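Long-range contacts in acetamidase (Bacillus halodurans, PDB 2II1), which binds calcium ions and probably hydrolyses carbon-nitrogen bonds in linear amides: residues Leu124-Gln129 with His184-Asp189; Leu180-Ala185 with Gly196-Gly201. All blocks are in the same frame, centred on the assembly; numbering follows the deposited sequence.

In the fold
The two contacts meet at the end of strand 176-184, and both include His184 and Ala185. Their centres lie about 11 Å apart. In contact 2 that strand pairs with the short, weakly bonded strand 198-199, and Asp182, His184 and Glu198 hold one calcium ion while Asp182 also reaches a second, whose other protein ligands are Asn155 and Asp157. Contact 1 is a step outward: the chain leaving His184 meets the end of edge strand 125-127 near the subunit interface. A probable hydrogen bond of 2.9 Å from Val197 N to Ala186 O ties the two together, and Met187 CG packs on Gly196 CA at 3.8 Å. Shared His184 links both contacts to the first calcium through NE2, at 2.1 Å.

Contact 1 (Leu124-Gln129 with His184-Asp189); sequences LRLPLQ and HAAMGD. With CA (calcium ion), chain F.
Ala185 and Gln129 meet through their backbones where edge strand 125-127 of a four-stranded antiparallel sheet runs out against the loop that follows strand 176-184. Gln129 N donates to Ala185 O over 2.7 Å, a nearly straight bond (164° at the hydrogen). Beside this bond, the methyl CB of Ala185 meets Leu128 CD1 at 3.9 Å. Leu128 starts out pointing away from the loop, and its second torsion (chi2 58°) helps turn CD1 back to this methyl. Ala186 places its CB against Leu126 CD1 at 4.4 Å, a looser apolar contact; Tyr291 of the second subunit packs on Leu126, and Gly267 of that subunit on Ala186. A single methyl suffices at both alanines. The same loop begins at His184, whose NE2 binds a calcium ion, so the edge strand borders a metal ligand's own stretch of chain. Gln129, exposed to solvent, suits a watery border: its chain is extended beyond CG and carries OE1 alongside the loop. Neither water there can serve every acceptor in its reach: one lies 2.6 Å from Gln129 OE1 and 3.0 Å from Met187 N, the other 2.9 Å from Met187 O but a long 3.3 Å from the same OE1.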
# COMPACT_ATOMS: atom_id res chain seq x y z
N LEU A 124 3.11 -24.57 7.53
CA LEU A 124 2.66 -23.33 6.85
C LEU A 124 2.31 -23.56 5.37
O LEU A 124 3.06 -24.16 4.63
CB LEU A 124 3.73 -22.23 6.94
CG LEU A 124 3.94 -21.39 8.21
CD1 LEU A 124 5.11 -20.42 8.04
CD2 LEU A 124 2.68 -20.63 8.57
N ARG A 125 1.16 -23.04 4.96
CA ARG A 125 0.73 -23.13 3.58
C ARG A 125 0.20 -21.77 3.15
O ARG A 125 -0.46 -21.08 3.94
CB ARG A 125 -0.35 -24.20 3.42
CG ARG A 125 0.16 -25.60 3.67
CD ARG A 125 -0.98 -26.61 3.84
NE ARG A 125 -1.57 -27.07 2.58
CZ ARG A 125 -1.14 -28.10 1.85
NH1 ARG A 125 -0.07 -28.80 2.21
NH2 ARG A 125 -1.76 -28.43 0.72
N LEU A 126 0.52 -21.39 1.93
CA LEU A 126 0.01 -20.13 1.38
C LEU A 126 -1.05 -20.41 0.34
O LEU A 126 -1.03 -21.43 -0.32
CB LEU A 126 1.13 -19.29 0.79
CG LEU A 126 2.45 -19.16 1.55
CD1 LEU A 126 3.30 -18.07 0.95
CD2 LEU A 126 2.23 -18.89 3.04
N PRO A 127 -2.00 -19.48 0.18
CA PRO A 127 -2.97 -19.65 -0.88
C PRO A 127 -2.30 -19.53 -2.23
O PRO A 127 -1.41 -18.70 -2.41
CB PRO A 127 -3.98 -18.51 -0.66
CG PRO A 127 -3.58 -17.82 0.59
CD PRO A 127 -2.19 -18.23 0.95
N LEU A 128 -2.69 -20.40 -3.15
CA LEU A 128 -2.27 -20.28 -4.55
C LEU A 128 -2.96 -19.04 -5.14
O LEU A 128 -4.19 -19.00 -5.21
CB LEU A 128 -2.66 -21.53 -5.34
CG LEU A 128 -2.27 -21.57 -6.82
CD1 LEU A 128 -0.77 -21.42 -7.03
CD2 LEU A 128 -2.74 -22.86 -7.41
N GLN A 129 -2.16 -18.02 -5.49
CA GLN A 129 -2.66 -16.75 -6.07
C GLN A 129 -1.82 -16.38 -7.30
O GLN A 129 -0.87 -15.57 -7.22
CB GLN A 129 -2.69 -15.65 -5.02
CG GLN A 129 -3.79 -15.91 -4.02
CD GLN A 129 -3.80 -14.96 -2.87
OE1 GLN A 129 -2.76 -14.43 -2.46
NE2 GLN A 129 -4.98 -14.75 -2.31
N HIS A 184 3.97 -15.83 -10.74
CA HIS A 184 4.15 -16.17 -9.33
C HIS A 184 2.95 -16.93 -8.85
O HIS A 184 1.82 -16.69 -9.29
CB HIS A 184 4.32 -14.96 -8.43
CG HIS A 184 5.46 -14.08 -8.82
ND1 HIS A 184 5.40 -12.70 -8.73
CD2 HIS A 184 6.67 -14.38 -9.34
CE1 HIS A 184 6.55 -12.20 -9.16
NE2 HIS A 184 7.33 -13.19 -9.54
N ALA A 185 3.22 -17.84 -7.93
CA ALA A 185 2.21 -18.65 -7.29
C ALA A 185 1.69 -17.91 -6.05
O ALA A 185 0.58 -18.16 -5.56
CB ALA A 185 2.82 -20.00 -6.94
N ALA A 186 2.50 -16.98 -5.55
CA ALA A 186 2.13 -16.14 -4.45
C ALA A 186 3.10 -14.99 -4.38
O ALA A 186 4.27 -15.15 -4.76
CB ALA A 186 2.16 -16.92 -3.15
N MSE A 187 2.62 -13.85 -3.87
CA MSE A 187 3.44 -12.65 -3.69
C MSE A 187 2.58 -11.59 -3.00
O MSE A 187 1.41 -11.42 -3.32
CB MSE A 187 3.91 -12.07 -5.02
CG MSE A 187 5.10 -11.12 -4.91
SE MSE A 187 5.12 -9.84 -6.38
CE MSE A 187 3.75 -8.56 -5.80
N GLY A 188 3.18 -10.88 -2.05
CA GLY A 188 2.52 -9.79 -1.36
C GLY A 188 2.99 -8.44 -1.85
O GLY A 188 4.07 -8.32 -2.43
N ASP A 189 2.17 -7.41 -1.63
CA ASP A 189 2.55 -6.05 -1.98
C ASP A 189 3.95 -5.75 -1.44
O ASP A 189 4.29 -6.02 -0.27
CB ASP A 189 1.53 -5.03 -1.45
CG ASP A 189 0.30 -4.90 -2.33
OD1 ASP A 189 0.29 -5.41 -3.49
OD2 ASP A 189 -0.67 -4.29 -1.84
CA CA F . 9.32 -13.03 -10.27
O HOH W 1 -0.18 -14.03 -2.89
O HOH W 2 -0.89 -11.87 -1.59
O HOH W 3 9.79 -11.26 -9.55

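Contact 2 (Leu180-Ala185 with Gly196-Gly201); sequences LGDLHA and GVEIAG. With CA (calcium ion), chain F; CA (calcium ion), chain E.
The imidazole of His184 lies under the CA of Gly196, which stands 4.1 Å from the ring centroid and only 7° off the ring normal, a CH-pi contact. Glycine suits this place because, having no side chain, its CA can sit directly over the ring. Asp182 O lies against the opposite face, offset toward the rim, so the ring is sandwiched and its NE2 is held toward a calcium ion at 2.1 Å. Glu198 OE1 comes in at the ring edge, in plane, while the carboxylate itself stands upright to the ring (89°). A bend in the Glu198 chain at chi2 (-68°) brings both oxygens to the same ion, OE1 at 2.0 Å and OE2 at 2.4 Å; Gly196 N also donates to OE2. Asp182 completes the protein ligands with OD1, its carboxylate nearly coplanar with that of Glu198, and its OD2 reaches the second calcium at 2.4 Å. Next to the non-hydrogen-bonded pair His184-Glu198, Ala185 N bonds to Val197 O over 3.0 Å, and Ile199 CG2 packs by Leu183 CB on the side of the strands away from the ions. A water also lies between the two calcium ions, bound to both. A bridging carboxylate together with such a shared water is characteristic of a dinuclear metal centre, here built where strand 176-184 ends beside a short, weakly bonded antiparallel partner, and consistent with a hydrolase site.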
# COMPACT_ATOMS: atom_id res chain seq x y z
N LEU A 180 5.10 -11.35 -22.17
CA LEU A 180 4.79 -11.51 -20.76
C LEU A 180 5.51 -12.70 -20.18
O LEU A 180 5.99 -13.57 -20.90
CB LEU A 180 3.29 -11.58 -20.49
CG LEU A 180 2.51 -12.85 -20.84
CD1 LEU A 180 2.85 -14.02 -19.89
CD2 LEU A 180 1.04 -12.52 -20.83
N GLY A 181 5.61 -12.70 -18.86
CA GLY A 181 6.45 -13.64 -18.18
C GLY A 181 6.36 -13.49 -16.68
O GLY A 181 5.47 -12.81 -16.16
N ASP A 182 7.28 -14.14 -16.00
CA ASP A 182 7.49 -13.93 -14.58
C ASP A 182 6.23 -14.14 -13.77
O ASP A 182 5.80 -13.23 -13.03
CB ASP A 182 8.03 -12.53 -14.34
CG ASP A 182 8.44 -12.29 -12.92
OD1 ASP A 182 9.02 -13.22 -12.33
OD2 ASP A 182 8.20 -11.19 -12.37
N LEU A 183 5.68 -15.35 -13.87
CA LEU A 183 4.50 -15.74 -13.12
C LEU A 183 4.90 -16.06 -11.68
O LEU A 183 6.02 -16.49 -11.44
CB LEU A 183 3.85 -16.96 -13.77
CG LEU A 183 3.44 -16.89 -15.24
CD1 LEU A 183 2.62 -18.14 -15.62
CD2 LEU A 183 2.64 -15.62 -15.55
N HIS A 184 3.97 -15.83 -10.74
CA HIS A 184 4.15 -16.17 -9.33
C HIS A 184 2.95 -16.93 -8.85
O HIS A 184 1.82 -16.69 -9.29
CB HIS A 184 4.32 -14.96 -8.43
CG HIS A 184 5.46 -14.08 -8.82
ND1 HIS A 184 5.40 -12.70 -8.73
CD2 HIS A 184 6.67 -14.38 -9.34
CE1 HIS A 184 6.55 -12.20 -9.16
NE2 HIS A 184 7.33 -13.19 -9.54
N ALA A 185 3.22 -17.84 -7.93
CA ALA A 185 2.21 -18.65 -7.29
C ALA A 185 1.69 -17.91 -6.05
O ALA A 185 0.58 -18.16 -5.56
CB ALA A 185 2.82 -20.00 -6.94
N GLY A 196 8.77 -13.25 -5.73
CA GLY A 196 7.57 -13.92 -5.29
C GLY A 196 7.91 -15.39 -5.26
O GLY A 196 9.07 -15.77 -5.31
N VAL A 197 6.90 -16.25 -5.17
CA VAL A 197 7.16 -17.65 -5.36
C VAL A 197 7.25 -17.78 -6.88
O VAL A 197 6.24 -17.72 -7.56
CB VAL A 197 6.04 -18.56 -4.79
CG1 VAL A 197 6.36 -20.03 -5.04
CG2 VAL A 197 5.86 -18.27 -3.30
N GLU A 198 8.46 -17.92 -7.41
CA GLU A 198 8.70 -17.88 -8.87
C GLU A 198 8.34 -19.22 -9.50
O GLU A 198 8.79 -20.27 -9.01
CB GLU A 198 10.16 -17.59 -9.15
CG GLU A 198 10.69 -16.34 -8.45
CD GLU A 198 10.08 -15.07 -9.00
OE1 GLU A 198 9.60 -15.05 -10.16
OE2 GLU A 198 10.06 -14.08 -8.27
N ILE A 199 7.59 -19.18 -10.60
CA ILE A 199 7.07 -20.39 -11.23
C ILE A 199 6.75 -20.23 -12.73
O ILE A 199 6.40 -19.16 -13.17
CB ILE A 199 5.80 -20.88 -10.47
CG1 ILE A 199 5.56 -22.38 -10.69
CG2 ILE A 199 4.57 -20.01 -10.80
CD1 ILE A 199 4.60 -22.96 -9.72
N ALA A 200 6.88 -21.31 -13.49
CA ALA A 200 6.47 -21.34 -14.88
C ALA A 200 5.00 -21.72 -15.00
O ALA A 200 4.37 -22.25 -14.08
CB ALA A 200 7.29 -22.35 -15.65
N GLY A 201 4.47 -21.45 -16.17
CA GLY A 201 3.09 -21.72 -16.44
C GLY A 201 2.60 -21.22 -17.78
O GLY A 201 3.38 -21.00 -18.71
CA CA F . 9.32 -13.03 -10.27
CA CA E . 9.49 -9.48 -11.22
O HOH W 4 6.61 -17.75 -15.59
O HOH W 5 8.73 -16.63 -12.42
O HOH W 6 11.40 -8.56 -10.23
O HOH W 3 9.79 -11.26 -9.55